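Local coordinates for putative histidinol-phosphate aminotransferase (Burkholderia pseudomallei, PDB 3P1T), which probably transfers an amino group from L-histidinol phosphate to 2-oxoglutarate in histidine biosynthesis, using pyridoxal 5'-phosphate as cofactor, at residues Arg47-Ala52 / Trp225-Gly230; Glu53-Arg58 / Asp233-Glu238; Leu73-Asp78 / Leu205-Leu210; Phe64-Asp69 / Ala209-Ser214; Ile169-Val174 / Val192-Ser197. All blocks are in the same frame, centred on the assembly; numbering follows the deposited sequence.

Interaction 1 of 5, residues Arg47-Ala52 / Trp225-Gly230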
# COMPACT_ATOMS: atom_id res chain seq x y z
N ARG A 47 9.43 -11.14 -8.47
CA ARG A 47 9.11 -12.21 -7.53
C ARG A 47 8.47 -11.69 -6.29
O ARG A 47 8.86 -10.62 -5.81
CB ARG A 47 10.40 -12.98 -7.10
CG ARG A 47 11.23 -13.59 -8.21
CD ARG A 47 10.63 -14.85 -8.84
NE ARG A 47 11.50 -15.38 -9.90
CZ ARG A 47 11.22 -16.43 -10.65
NH1 ARG A 47 10.09 -17.11 -10.47
NH2 ARG A 47 12.07 -16.83 -11.59
N TYR A 48 7.55 -12.49 -5.69
CA TYR A 48 6.92 -12.13 -4.41
C TYR A 48 8.00 -12.12 -3.29
O TYR A 48 8.86 -13.02 -3.26
CB TYR A 48 5.77 -13.07 -4.09
CG TYR A 48 4.59 -12.94 -5.04
CD1 TYR A 48 3.71 -11.87 -4.96
CD2 TYR A 48 4.33 -13.92 -6.00
CE1 TYR A 48 2.62 -11.75 -5.83
CE2 TYR A 48 3.24 -13.82 -6.87
CZ TYR A 48 2.39 -12.73 -6.79
OH TYR A 48 1.32 -12.60 -7.63
N PRO A 49 8.04 -11.09 -2.41
CA PRO A 49 9.11 -11.02 -1.39
C PRO A 49 8.83 -11.94 -0.19
O PRO A 49 8.74 -11.47 0.96
CB PRO A 49 9.11 -9.54 -1.00
CG PRO A 49 7.70 -9.11 -1.21
CD PRO A 49 7.12 -9.94 -2.31
N PHE A 50 8.72 -13.25 -0.46
CA PHE A 50 8.36 -14.26 0.55
C PHE A 50 9.43 -14.40 1.64
O PHE A 50 9.07 -14.72 2.76
CB PHE A 50 8.09 -15.63 -0.08
CG PHE A 50 6.79 -15.73 -0.87
CD1 PHE A 50 5.57 -15.36 -0.30
CD2 PHE A 50 6.78 -16.28 -2.15
CE1 PHE A 50 4.37 -15.46 -1.04
CE2 PHE A 50 5.59 -16.40 -2.87
CZ PHE A 50 4.39 -16.00 -2.31
N ASP A 51 10.69 -14.15 1.33
CA ASP A 51 11.73 -14.26 2.36
C ASP A 51 12.00 -12.90 3.02
O ASP A 51 12.26 -12.85 4.23
CB ASP A 51 13.02 -14.85 1.76
CG ASP A 51 12.88 -16.30 1.32
OD1 ASP A 51 12.44 -17.15 2.14
OD2 ASP A 51 13.27 -16.61 0.16
N ALA A 52 11.89 -11.80 2.25
CA ALA A 52 12.15 -10.45 2.73
C ALA A 52 11.07 -9.94 3.73
O ALA A 52 11.45 -9.26 4.68
CB ALA A 52 12.23 -9.50 1.55
N TRP A 225 -3.91 -6.44 3.34
CA TRP A 225 -3.84 -6.96 1.99
C TRP A 225 -2.62 -7.81 1.82
O TRP A 225 -1.62 -7.60 2.50
CB TRP A 225 -3.83 -5.80 0.99
CG TRP A 225 -5.02 -4.90 1.06
CD1 TRP A 225 -6.31 -5.26 1.29
CD2 TRP A 225 -5.05 -3.49 0.73
NE1 TRP A 225 -7.14 -4.16 1.22
CE2 TRP A 225 -6.39 -3.07 0.86
CE3 TRP A 225 -4.06 -2.54 0.41
CZ2 TRP A 225 -6.77 -1.74 0.66
CZ3 TRP A 225 -4.44 -1.22 0.18
CH2 TRP A 225 -5.78 -0.83 0.32
N PHE A 226 -2.70 -8.78 0.90
CA PHE A 226 -1.57 -9.63 0.58
C PHE A 226 -0.47 -8.78 -0.07
O PHE A 226 -0.78 -7.98 -0.97
CB PHE A 226 -2.00 -10.80 -0.32
CG PHE A 226 -0.85 -11.56 -0.92
CD1 PHE A 226 -0.04 -12.37 -0.12
CD2 PHE A 226 -0.54 -11.45 -2.26
CE1 PHE A 226 1.07 -13.03 -0.66
CE2 PHE A 226 0.54 -12.14 -2.81
CZ PHE A 226 1.34 -12.91 -2.00
N CYS A 227 0.80 -8.91 0.41
CA CYS A 227 1.96 -8.20 -0.10
C CYS A 227 1.69 -6.67 -0.08
O CYS A 227 1.93 -5.94 -1.06
CB CYS A 227 2.32 -8.71 -1.51
SG CYS A 227 3.85 -8.04 -2.22
N ASN A 228 1.15 -6.21 1.07
CA ASN A 228 0.79 -4.82 1.31
C ASN A 228 1.99 -3.87 1.08
O ASN A 228 1.83 -2.78 0.52
CB ASN A 228 0.25 -4.68 2.73
CG ASN A 228 -0.32 -3.32 3.07
OD1 ASN A 228 -1.03 -2.67 2.30
ND2 ASN A 228 -0.06 -2.91 4.30
N VAL A 229 3.20 -4.31 1.50
CA VAL A 229 4.46 -3.57 1.34
C VAL A 229 5.39 -4.42 0.44
O VAL A 229 5.80 -5.51 0.80
CB VAL A 229 5.12 -3.21 2.69
CG1 VAL A 229 6.41 -2.43 2.49
CG2 VAL A 229 4.15 -2.42 3.55
N GLY A 230 5.64 -3.92 -0.75
CA GLY A 230 6.45 -4.59 -1.76
C GLY A 230 7.92 -4.71 -1.46
O GLY A 230 8.44 -4.11 -0.52
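The F226 ring reaches the loop 47-52 with its far edge and touches two aromatic rings there. Its CE2 comes to 3.7 Å from Y48 CE1, and its CZ to 4.1 Å from F50 CE1. Both partners lie near the plane of the F226 ring. The Y48 and F226 planes are inclined by 53°, with centroids 5.5 Å apart, so the two rings meet obliquely. F226 is carried across by its first torsion, which sets CG opposite the backbone N (chi1 169°). Next to it, C227 SG lies 3.8 Å from P49 CD and also approaches CG of the same proline, so that the thiol is laid along one side of the pyrrolidine ring. Both loops belong to the dimer interface of this PLP-dependent aminotransferase. The Y48 hydroxyl is hydrogen-bonded to K198 of the second subunit, which by its place in the family signature is probably the lysine that binds PLP, a position consistent with the tyrosine lent across the dimer in related enzymes. P49 is the centre of an inverse gamma turn between Y48 and F50, while G230, the N-cap residue of helix 231-241, ends the other loop; T231 and L234 of that helix cover P49 as well. R206 of the second subunit packs on Y48, F226 and C227, and the F226 backbone N is bound by D78 of the second subunit.

Interaction 2 of 5, residues Glu53-Arg58 / Asp233-Glu238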
# COMPACT_ATOMS: atom_id res chain seq x y z
N GLU A 53 9.78 -10.26 3.55
CA GLU A 53 8.71 -9.79 4.45
C GLU A 53 8.95 -10.29 5.89
O GLU A 53 9.05 -9.43 6.76
CB GLU A 53 7.32 -10.21 3.94
CG GLU A 53 6.14 -9.75 4.77
CD GLU A 53 4.77 -10.21 4.28
OE1 GLU A 53 4.63 -10.58 3.09
OE2 GLU A 53 3.83 -10.16 5.11
N PRO A 54 9.10 -11.62 6.20
CA PRO A 54 9.35 -12.03 7.60
C PRO A 54 10.67 -11.51 8.17
O PRO A 54 10.73 -11.22 9.37
CB PRO A 54 9.39 -13.56 7.54
CG PRO A 54 9.63 -13.88 6.13
CD PRO A 54 9.01 -12.80 5.32
N ARG A 55 11.72 -11.37 7.32
CA ARG A 55 13.03 -10.87 7.72
C ARG A 55 12.93 -9.41 8.20
O ARG A 55 13.51 -9.07 9.23
CB ARG A 55 14.02 -10.98 6.55
CG ARG A 55 15.46 -10.68 6.96
CD ARG A 55 16.43 -10.74 5.79
NE ARG A 55 16.31 -9.60 4.87
CZ ARG A 55 15.92 -9.68 3.59
NH1 ARG A 55 15.63 -10.85 3.05
NH2 ARG A 55 15.86 -8.59 2.84
N VAL A 56 12.19 -8.55 7.47
CA VAL A 56 12.03 -7.14 7.82
C VAL A 56 11.15 -7.03 9.09
O VAL A 56 11.44 -6.19 9.94
CB VAL A 56 11.47 -6.28 6.64
CG1 VAL A 56 11.20 -4.85 7.06
CG2 VAL A 56 12.43 -6.30 5.46
N MSE A 57 10.12 -7.91 9.24
CA MSE A 57 9.25 -7.91 10.44
C MSE A 57 10.08 -8.14 11.69
O MSE A 57 9.88 -7.43 12.68
CB MSE A 57 8.13 -8.96 10.36
CG MSE A 57 7.03 -8.60 9.36
SE MSE A 57 6.21 -6.90 9.79
CE MSE A 57 5.18 -7.35 11.32
N ARG A 58 11.03 -9.09 11.61
CA ARG A 58 11.94 -9.45 12.67
C ARG A 58 12.87 -8.29 12.95
O ARG A 58 13.11 -7.98 14.12
CB ARG A 58 12.70 -10.71 12.26
CG ARG A 58 13.75 -11.20 13.27
CD ARG A 58 14.55 -12.40 12.76
NE ARG A 58 15.20 -12.16 11.46
CZ ARG A 58 16.37 -11.54 11.29
NH1 ARG A 58 17.02 -11.04 12.34
NH2 ARG A 58 16.88 -11.40 10.08
N ASP A 233 10.06 -1.27 -1.13
CA ASP A 233 9.83 -0.56 0.12
C ASP A 233 10.40 -1.35 1.30
O ASP A 233 11.00 -0.74 2.20
CB ASP A 233 8.34 -0.28 0.31
CG ASP A 233 7.70 0.65 -0.71
OD1 ASP A 233 8.44 1.42 -1.35
OD2 ASP A 233 6.47 0.60 -0.87
N LEU A 234 10.28 -2.69 1.29
CA LEU A 234 10.82 -3.56 2.34
C LEU A 234 12.36 -3.47 2.43
O LEU A 234 12.88 -3.30 3.53
CB LEU A 234 10.42 -5.02 2.14
CG LEU A 234 8.96 -5.42 2.43
CD1 LEU A 234 8.71 -6.81 1.95
CD2 LEU A 234 8.63 -5.32 3.89
N HIS A 235 13.09 -3.54 1.29
CA HIS A 235 14.56 -3.42 1.31
C HIS A 235 14.99 -2.01 1.68
O HIS A 235 16.04 -1.84 2.30
CB HIS A 235 15.19 -3.84 -0.01
CG HIS A 235 15.15 -5.33 -0.18
ND1 HIS A 235 14.02 -5.98 -0.65
CD2 HIS A 235 16.07 -6.27 0.16
CE1 HIS A 235 14.30 -7.27 -0.62
NE2 HIS A 235 15.51 -7.49 -0.14
N ALA A 236 14.17 -1.00 1.35
CA ALA A 236 14.44 0.39 1.69
C ALA A 236 14.35 0.56 3.22
O ALA A 236 15.34 0.98 3.85
CB ALA A 236 13.46 1.30 0.98
N LEU A 237 13.21 0.14 3.81
CA LEU A 237 12.95 0.21 5.24
C LEU A 237 14.03 -0.53 6.02
O LEU A 237 14.56 0.03 7.00
CB LEU A 237 11.56 -0.36 5.57
CG LEU A 237 11.20 -0.42 7.05
CD1 LEU A 237 11.19 0.95 7.67
CD2 LEU A 237 9.88 -1.08 7.25
N GLU A 238 14.38 -1.75 5.57
CA GLU A 238 15.41 -2.56 6.22
C GLU A 238 16.75 -1.79 6.34
O GLU A 238 17.36 -1.82 7.41
CB GLU A 238 15.62 -3.84 5.44
CG GLU A 238 16.59 -4.79 6.10
CD GLU A 238 16.74 -6.11 5.40
OE1 GLU A 238 16.79 -6.11 4.14
OE2 GLU A 238 16.84 -7.14 6.11
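E238 OE2 is gripped by two residues of helix 52-64: R55 NE donates to it across the contact at 2.8 Å, and K59, one turn further along, adds a second salt bridge. The other carboxylate oxygen, E238 OE1, takes R55 NH2 at 3.0 Å. Arginine and glutamate, both partly exposed, thus meet as a side-on fork, one nitrogen to each oxygen. Both bonds are nearly straight, at 171°, and come from the syn sides, somewhat out of the carboxylate plane, which is turned 22° from that of the guanidinium. A bend at chi3 swings the otherwise extended R55 chain round to present this edge. R55 NH2 also lies 3.2 Å from H235 NE2, while H235 ND1 is bound to the T231 carbonyl within its own helix, which fixes how the imidazole is turned. Helices 52-64 and 231-241 run roughly parallel here, with their axes 10.0 Å apart and crossing at 27°, both on the side of the large domain next to strand 71-74. Between them V56 projects directly at the other helix. Its CG1 methyl meets L237 CD2 at 4.0 Å, and CG2 touches both the L234 carbonyl oxygen and E238 CB. L234 packs in return: CD2 lies against V56 CB, and CD1 comes to 3.9 Å from E53 CA. L73 of strand 71-74 also touches L234 and L237.

Interaction 3 of 5, residues Leu73-Asp78 / Leu205-Leu210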
# COMPACT_ATOMS: atom_id res chain seq x y z
N LEU A 73 3.17 -3.53 10.34
CA LEU A 73 3.74 -2.63 9.33
C LEU A 73 2.58 -2.09 8.50
O LEU A 73 1.75 -2.88 8.03
CB LEU A 73 4.81 -3.36 8.47
CG LEU A 73 5.48 -2.56 7.32
CD1 LEU A 73 6.22 -1.32 7.81
CD2 LEU A 73 6.46 -3.43 6.57
N VAL A 74 2.46 -0.76 8.38
CA VAL A 74 1.30 -0.15 7.72
C VAL A 74 1.70 0.91 6.68
O VAL A 74 2.80 1.48 6.74
CB VAL A 74 0.34 0.49 8.76
CG1 VAL A 74 -0.35 -0.56 9.61
CG2 VAL A 74 1.05 1.52 9.64
N ARG A 75 0.77 1.19 5.75
CA ARG A 75 0.90 2.23 4.74
C ARG A 75 0.52 3.59 5.37
O ARG A 75 -0.53 4.18 5.03
CB ARG A 75 0.02 1.90 3.54
CG ARG A 75 0.43 2.62 2.26
CD ARG A 75 1.20 1.64 1.42
NE ARG A 75 2.59 2.01 1.28
CZ ARG A 75 3.52 1.24 0.74
NH1 ARG A 75 3.21 0.02 0.31
NH2 ARG A 75 4.76 1.66 0.65
N GLY A 76 1.36 4.04 6.32
CA GLY A 76 1.19 5.31 7.02
C GLY A 76 0.05 5.38 8.00
O GLY A 76 -0.61 4.37 8.31
N ILE A 77 -0.19 6.60 8.49
CA ILE A 77 -1.20 6.88 9.50
C ILE A 77 -2.62 6.62 8.91
O ILE A 77 -3.50 6.22 9.69
CB ILE A 77 -1.03 8.32 10.10
CG1 ILE A 77 -1.93 8.59 11.34
CG2 ILE A 77 -1.14 9.41 9.05
CD1 ILE A 77 -1.86 7.59 12.49
N ASP A 78 -2.83 6.74 7.57
CA ASP A 78 -4.16 6.47 6.97
C ASP A 78 -4.55 5.00 7.17
O ASP A 78 -5.65 4.76 7.66
CB ASP A 78 -4.23 6.83 5.47
CG ASP A 78 -4.28 8.31 5.11
OD1 ASP A 78 -3.89 9.15 5.97
OD2 ASP A 78 -4.61 8.62 3.95
N LEU A 205 7.75 6.82 0.65
CA LEU A 205 7.31 5.42 0.71
C LEU A 205 6.05 5.28 1.54
O LEU A 205 5.32 4.30 1.40
CB LEU A 205 8.39 4.48 1.24
CG LEU A 205 9.77 4.58 0.59
CD1 LEU A 205 10.65 3.48 1.07
CD2 LEU A 205 9.68 4.56 -0.94
N ARG A 206 5.79 6.30 2.41
CA ARG A 206 4.64 6.38 3.30
C ARG A 206 4.47 5.01 4.07
O ARG A 206 3.56 4.22 3.78
CB ARG A 206 3.38 6.77 2.49
CG ARG A 206 2.14 7.15 3.30
CD ARG A 206 2.34 8.39 4.14
NE ARG A 206 1.06 8.87 4.64
CZ ARG A 206 0.90 9.91 5.45
NH1 ARG A 206 1.96 10.58 5.91
NH2 ARG A 206 -0.32 10.29 5.82
N LEU A 207 5.41 4.75 5.00
CA LEU A 207 5.42 3.57 5.86
C LEU A 207 5.39 3.99 7.33
O LEU A 207 5.86 5.08 7.70
CB LEU A 207 6.65 2.67 5.61
CG LEU A 207 6.81 2.07 4.23
CD1 LEU A 207 8.13 1.35 4.11
CD2 LEU A 207 5.67 1.13 3.90
N GLY A 208 4.85 3.10 8.15
CA GLY A 208 4.74 3.30 9.59
C GLY A 208 4.60 1.99 10.32
O GLY A 208 4.33 0.94 9.71
N ALA A 209 4.79 2.03 11.64
CA ALA A 209 4.69 0.88 12.53
C ALA A 209 3.67 1.16 13.63
O ALA A 209 3.77 2.18 14.32
CB ALA A 209 6.05 0.55 13.12
N LEU A 210 2.69 0.26 13.79
CA LEU A 210 1.65 0.35 14.83
C LEU A 210 1.94 -0.66 15.91
O LEU A 210 2.14 -1.84 15.61
CB LEU A 210 0.23 0.15 14.25
CG LEU A 210 -0.93 0.09 15.25
CD1 LEU A 210 -1.12 1.42 16.00
CD2 LEU A 210 -2.21 -0.34 14.56
O HOH W 1 -1.24 6.92 4.09
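Two backbone bonds tie V74 to G208 as an antiparallel hydrogen-bonded pair: V74 N to G208 O at 2.9 Å and G208 N to V74 O at 3.0 Å. L73 and A209 form the adjacent non-hydrogen-bonded pair, which sets edge strand 71-74 of the seven-stranded sheet beside 208-211. The chain then leaves the strand through an inverse gamma turn centred on R75, whose side chain adds further bonds to the second segment. Its NH2 donates to L205 O at 2.8 Å, in the plane of both the carbonyl and the guanidinium, while NE makes a weak bond to R206 O. Bends at chi2 and chi3 fold the guanidinium back, and the L207 CD2 methyl lies over one of its faces. The R206 guanidinium passes G76 CA and I77 CG2. Its NH2 forms a long salt bridge, 3.8 Å, with D78 OD1, while a water joins R206 NE to R75 O. D78 OD2 is bound by F226 N of the second subunit. Eight residues after K198 and near a bound tartrate, R206 is consistent with the family's cofactor-phosphate arginine. Buried R75 approaches R75 of the second subunit; its salt bridge to D233 and the carbonyls it binds would be expected to offset that charge.

Interaction 4 of 5, residues Phe64-Asp69 / Ala209-Ser214. With EDO (1,2-ethanediol), chain H.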
# COMPACT_ATOMS: atom_id res chain seq x y z
N PHE A 64 12.73 -1.83 17.55
CA PHE A 64 11.87 -1.21 18.55
C PHE A 64 11.86 -1.98 19.88
O PHE A 64 11.20 -1.55 20.83
CB PHE A 64 10.45 -1.08 18.00
CG PHE A 64 10.39 -0.04 16.90
CD1 PHE A 64 10.37 1.31 17.20
CD2 PHE A 64 10.34 -0.42 15.56
CE1 PHE A 64 10.32 2.27 16.18
CE2 PHE A 64 10.27 0.54 14.55
CZ PHE A 64 10.27 1.88 14.87
N SER A 65 12.65 -3.08 19.96
CA SER A 65 12.83 -3.95 21.13
C SER A 65 11.47 -4.40 21.72
O SER A 65 11.20 -4.25 22.91
CB SER A 65 13.69 -3.27 22.20
OG SER A 65 15.00 -3.01 21.73
N CYS A 66 10.62 -4.96 20.86
CA CYS A 66 9.32 -5.47 21.28
C CYS A 66 9.02 -6.76 20.53
O CYS A 66 9.65 -6.98 19.48
CB CYS A 66 8.24 -4.43 21.02
SG CYS A 66 7.85 -4.20 19.28
N PRO A 67 8.06 -7.61 20.96
CA PRO A 67 7.77 -8.81 20.17
C PRO A 67 7.09 -8.47 18.85
O PRO A 67 6.37 -7.47 18.76
CB PRO A 67 6.84 -9.62 21.08
CG PRO A 67 6.89 -8.95 22.41
CD PRO A 67 7.20 -7.53 22.15
N GLU A 68 7.31 -9.31 17.82
CA GLU A 68 6.73 -9.15 16.48
C GLU A 68 5.18 -9.24 16.55
O GLU A 68 4.48 -8.68 15.71
CB GLU A 68 7.30 -10.23 15.55
CG GLU A 68 7.01 -10.03 14.06
CD GLU A 68 7.49 -11.15 13.17
OE1 GLU A 68 8.58 -11.72 13.42
OE2 GLU A 68 6.78 -11.44 12.17
N ASP A 69 4.67 -9.90 17.60
CA ASP A 69 3.24 -10.08 17.86
C ASP A 69 2.56 -8.75 18.27
O ASP A 69 1.33 -8.67 18.28
CB ASP A 69 3.03 -11.11 18.97
CG ASP A 69 3.68 -12.45 18.69
OD1 ASP A 69 4.78 -12.70 19.25
OD2 ASP A 69 3.05 -13.27 17.97
N ALA A 209 4.79 2.03 11.64
CA ALA A 209 4.69 0.88 12.53
C ALA A 209 3.67 1.16 13.63
O ALA A 209 3.77 2.18 14.32
CB ALA A 209 6.05 0.55 13.12
N LEU A 210 2.69 0.26 13.79
CA LEU A 210 1.65 0.35 14.83
C LEU A 210 1.94 -0.66 15.91
O LEU A 210 2.14 -1.84 15.61
CB LEU A 210 0.23 0.15 14.25
CG LEU A 210 -0.93 0.09 15.25
CD1 LEU A 210 -1.12 1.42 16.00
CD2 LEU A 210 -2.21 -0.34 14.56
N PHE A 211 1.94 -0.22 17.17
CA PHE A 211 2.21 -1.08 18.33
C PHE A 211 0.96 -1.17 19.19
O PHE A 211 0.32 -0.15 19.44
CB PHE A 211 3.41 -0.57 19.15
CG PHE A 211 4.64 -0.32 18.30
CD1 PHE A 211 4.84 0.91 17.67
CD2 PHE A 211 5.58 -1.31 18.11
CE1 PHE A 211 5.96 1.13 16.86
CE2 PHE A 211 6.72 -1.08 17.30
CZ PHE A 211 6.90 0.14 16.68
N GLY A 212 0.62 -2.38 19.62
CA GLY A 212 -0.56 -2.60 20.45
C GLY A 212 -0.63 -3.99 21.05
O GLY A 212 0.32 -4.78 20.92
N PRO A 213 -1.78 -4.29 21.71
CA PRO A 213 -1.97 -5.63 22.31
C PRO A 213 -2.04 -6.71 21.23
O PRO A 213 -2.63 -6.48 20.17
CB PRO A 213 -3.28 -5.50 23.08
CG PRO A 213 -4.01 -4.36 22.45
CD PRO A 213 -2.96 -3.42 21.91
N SER A 214 -1.42 -7.88 21.49
CA SER A 214 -1.20 -8.96 20.54
C SER A 214 -2.49 -9.50 19.89
O SER A 214 -2.47 -9.76 18.67
CB SER A 214 -0.44 -10.13 21.17
OG SER A 214 -0.96 -10.58 22.40
C1 EDO H . 0.79 -7.68 24.77
O1 EDO H . 0.36 -6.38 25.21
C2 EDO H . -0.15 -8.81 25.21
O2 EDO H . -1.45 -8.66 24.64
O HOH W 2 -0.14 -10.37 17.02
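The F211 ring is the main bump, and it drives its CZ corner into the face of F64. CZ stands 3.5 Å from F64 CG, offset toward the rim of that ring, and F211 CE2 packs 3.8 Å from F64 CB. The pair is T-shaped, with planes at 62°, centroids 4.9 Å apart and F211 supplying the edge. Beside this corner C66 fills the neighbouring hollow. Its SG, set between the backbone N and the carbonyl carbon by a chi1 of 72°, lies 3.9 Å from F211 CD2 in a sulfur-aromatic contact at the ring's edge. The A209 methyl, two residues back on the same side of the strand, meets F64 CE2 more loosely at 4.5 Å. F64 and C66 together receive the outer edge of F211, with L71 and L184 adding to its surroundings. At the far end the fit becomes polar. S214 CA presents its hydrogen to D69 O at 3.4 Å, and a water donates to both D69 O and S214 O. O2 of an ethanediol, probably from the crystallisation liquor, is hydrogen-bonded to S214 N and OG. A Schellman motif at S65 ends helix 52-64 and turns the chain toward edge strand 71-74, while P213 is the N-cap of helix 214-221. The contact packs this helix-to-strand connection onto strand 208-211, the one strand antiparallel to its neighbours in the seven-stranded sheet characteristic of the large domain of fold-type I PLP enzymes.

Interaction 5 of 5, residues Ile169-Val174 / Val192-Ser197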
# COMPACT_ATOMS: atom_id res chain seq x y z
N ILE A 169 -1.80 7.04 20.32
CA ILE A 169 -0.88 8.17 20.33
C ILE A 169 -0.04 8.09 19.08
O ILE A 169 0.70 7.13 18.88
CB ILE A 169 0.00 8.26 21.62
CG1 ILE A 169 -0.86 8.31 22.92
CG2 ILE A 169 1.00 9.45 21.55
CD1 ILE A 169 -1.80 9.57 23.09
N ASP A 170 -0.18 9.08 18.22
CA ASP A 170 0.56 9.18 16.97
C ASP A 170 1.88 9.91 17.27
O ASP A 170 1.91 11.13 17.41
CB ASP A 170 -0.30 9.89 15.89
CG ASP A 170 0.36 10.23 14.58
OD1 ASP A 170 1.60 10.07 14.47
OD2 ASP A 170 -0.35 10.67 13.66
N GLU A 171 2.97 9.13 17.38
CA GLU A 171 4.29 9.65 17.73
C GLU A 171 5.17 9.90 16.48
O GLU A 171 6.38 9.69 16.54
CB GLU A 171 5.00 8.70 18.70
CG GLU A 171 4.51 8.86 20.14
CD GLU A 171 5.32 8.15 21.22
OE1 GLU A 171 5.92 7.09 20.92
OE2 GLU A 171 5.31 8.64 22.37
N THR A 172 4.57 10.45 15.38
CA THR A 172 5.27 10.78 14.13
C THR A 172 6.48 11.69 14.39
O THR A 172 7.54 11.50 13.77
CB THR A 172 4.29 11.45 13.13
OG1 THR A 172 3.35 10.48 12.68
CG2 THR A 172 4.99 12.04 11.91
N TYR A 173 6.34 12.67 15.30
CA TYR A 173 7.42 13.64 15.50
C TYR A 173 8.24 13.40 16.79
O TYR A 173 9.03 14.27 17.15
CB TYR A 173 6.82 15.08 15.53
CG TYR A 173 6.23 15.46 14.18
CD1 TYR A 173 7.05 15.83 13.11
CD2 TYR A 173 4.87 15.32 13.94
CE1 TYR A 173 6.52 16.07 11.84
CE2 TYR A 173 4.32 15.60 12.68
CZ TYR A 173 5.15 15.97 11.64
OH TYR A 173 4.62 16.26 10.41
N VAL A 174 8.12 12.22 17.43
CA VAL A 174 8.81 11.90 18.69
C VAL A 174 10.37 12.00 18.56
O VAL A 174 11.01 12.34 19.55
CB VAL A 174 8.42 10.50 19.23
CG1 VAL A 174 9.03 9.38 18.39
CG2 VAL A 174 8.81 10.34 20.70
N VAL A 192 0.26 2.77 19.94
CA VAL A 192 1.16 3.86 19.57
C VAL A 192 1.58 3.66 18.08
O VAL A 192 1.74 2.52 17.62
CB VAL A 192 2.38 4.00 20.55
CG1 VAL A 192 3.14 2.70 20.76
CG2 VAL A 192 3.33 5.11 20.16
N PHE A 193 1.66 4.76 17.33
CA PHE A 193 2.08 4.76 15.93
C PHE A 193 3.41 5.53 15.77
O PHE A 193 3.55 6.62 16.31
CB PHE A 193 0.99 5.36 15.03
CG PHE A 193 1.42 5.59 13.59
CD1 PHE A 193 1.36 4.55 12.65
CD2 PHE A 193 1.87 6.84 13.17
CE1 PHE A 193 1.76 4.76 11.33
CE2 PHE A 193 2.28 7.05 11.85
CZ PHE A 193 2.20 6.02 10.93
N ARG A 194 4.35 4.96 14.99
CA ARG A 194 5.63 5.57 14.61
C ARG A 194 5.71 5.65 13.09
O ARG A 194 5.33 4.68 12.42
CB ARG A 194 6.83 4.80 15.19
CG ARG A 194 6.92 4.79 16.70
CD ARG A 194 7.40 6.10 17.25
NE ARG A 194 7.43 6.10 18.72
CZ ARG A 194 8.49 5.80 19.45
NH1 ARG A 194 9.63 5.46 18.86
NH2 ARG A 194 8.43 5.85 20.77
N SER A 195 6.20 6.79 12.56
CA SER A 195 6.34 7.05 11.12
C SER A 195 7.79 6.91 10.66
O SER A 195 8.70 7.24 11.44
CB SER A 195 5.85 8.46 10.80
OG SER A 195 5.91 8.79 9.42
N PHE A 196 8.02 6.46 9.41
CA PHE A 196 9.38 6.38 8.87
C PHE A 196 9.60 7.51 7.86
O PHE A 196 10.62 7.55 7.17
CB PHE A 196 9.66 4.99 8.24
CG PHE A 196 9.54 3.84 9.22
CD1 PHE A 196 10.50 3.65 10.21
CD2 PHE A 196 8.46 2.98 9.18
CE1 PHE A 196 10.36 2.64 11.16
CE2 PHE A 196 8.33 1.96 10.12
CZ PHE A 196 9.28 1.79 11.11
N SER A 197 8.65 8.46 7.81
CA SER A 197 8.63 9.56 6.84
C SER A 197 9.55 10.75 7.22
O SER A 197 10.00 11.47 6.31
CB SER A 197 7.21 10.09 6.67
OG SER A 197 6.36 9.17 6.00
O HOH W 3 8.07 8.33 14.65
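The F193 ring has polar atoms at its edge: D170 OD1 lies 3.5 Å from CD2 and T172 OG1 3.7 Å from CE2, both near the ring plane. The D170 carboxylate is turned almost perpendicular to the ring, at 88°. The other flat group, the R194 guanidinium, carries V174 CG1 over one face, 3.7 Å from NE, and E171 OE1 at its edge. E171 OE1 is gripped by two donors at once, R194 NE and NH2, each at 2.8 Å, and both reach it from the same face of the carboxylate plane. A turn at chi2 (-75°) bends the arginine chain back beside the glutamate, while V192 CG2 also touches this oxygen. Strands 166-170 and 190-195 run parallel here, neighbours in the central sheet of the large domain, joined by F193 N to I169 O at 3.0 Å and E171 N to F193 O at 2.8 Å. D170 and Y173 fall where fold-type I aminotransferases have the aspartate facing the pyridine nitrogen and the tyrosine facing the cofactor's O3', consistent with such roles; a bound tartrate lies about 4 Å from the T172 side chain. A type I turn runs from E171 to V174. D170 OD1 accepts from T172 N in an Asx turn, the T172 hydroxyl is close by as well, and Y103 binds OD2, so both oxygens are held. S195 OG accepts from S197 N in an ST turn, and Y48 of the second subunit packs on S197.

From the N terminus, the loop 47-52 closes on 225-230 (interaction 1), and helix 52-64 closes on helix 231-241 (interaction 2); their segments alternate along the chain, so the two cross. The connection 64-69 reaches 209-214 (interaction 4), and 73-78 pairs with 205-210 (interaction 3); these two end on the same strand, 208-211, sharing A209 and L210. Interactions 3, 4 and 5 lie within the spans of both interactions 1 and 2. The short closure of 169-174 on 192-197 (interaction 5) is the innermost. Backbone bonds from R194 to A209 and from V192 to F211 continue its sheet into interactions 3 and 4, and the D233–R75 salt bridge joins interaction 2 to interaction 3.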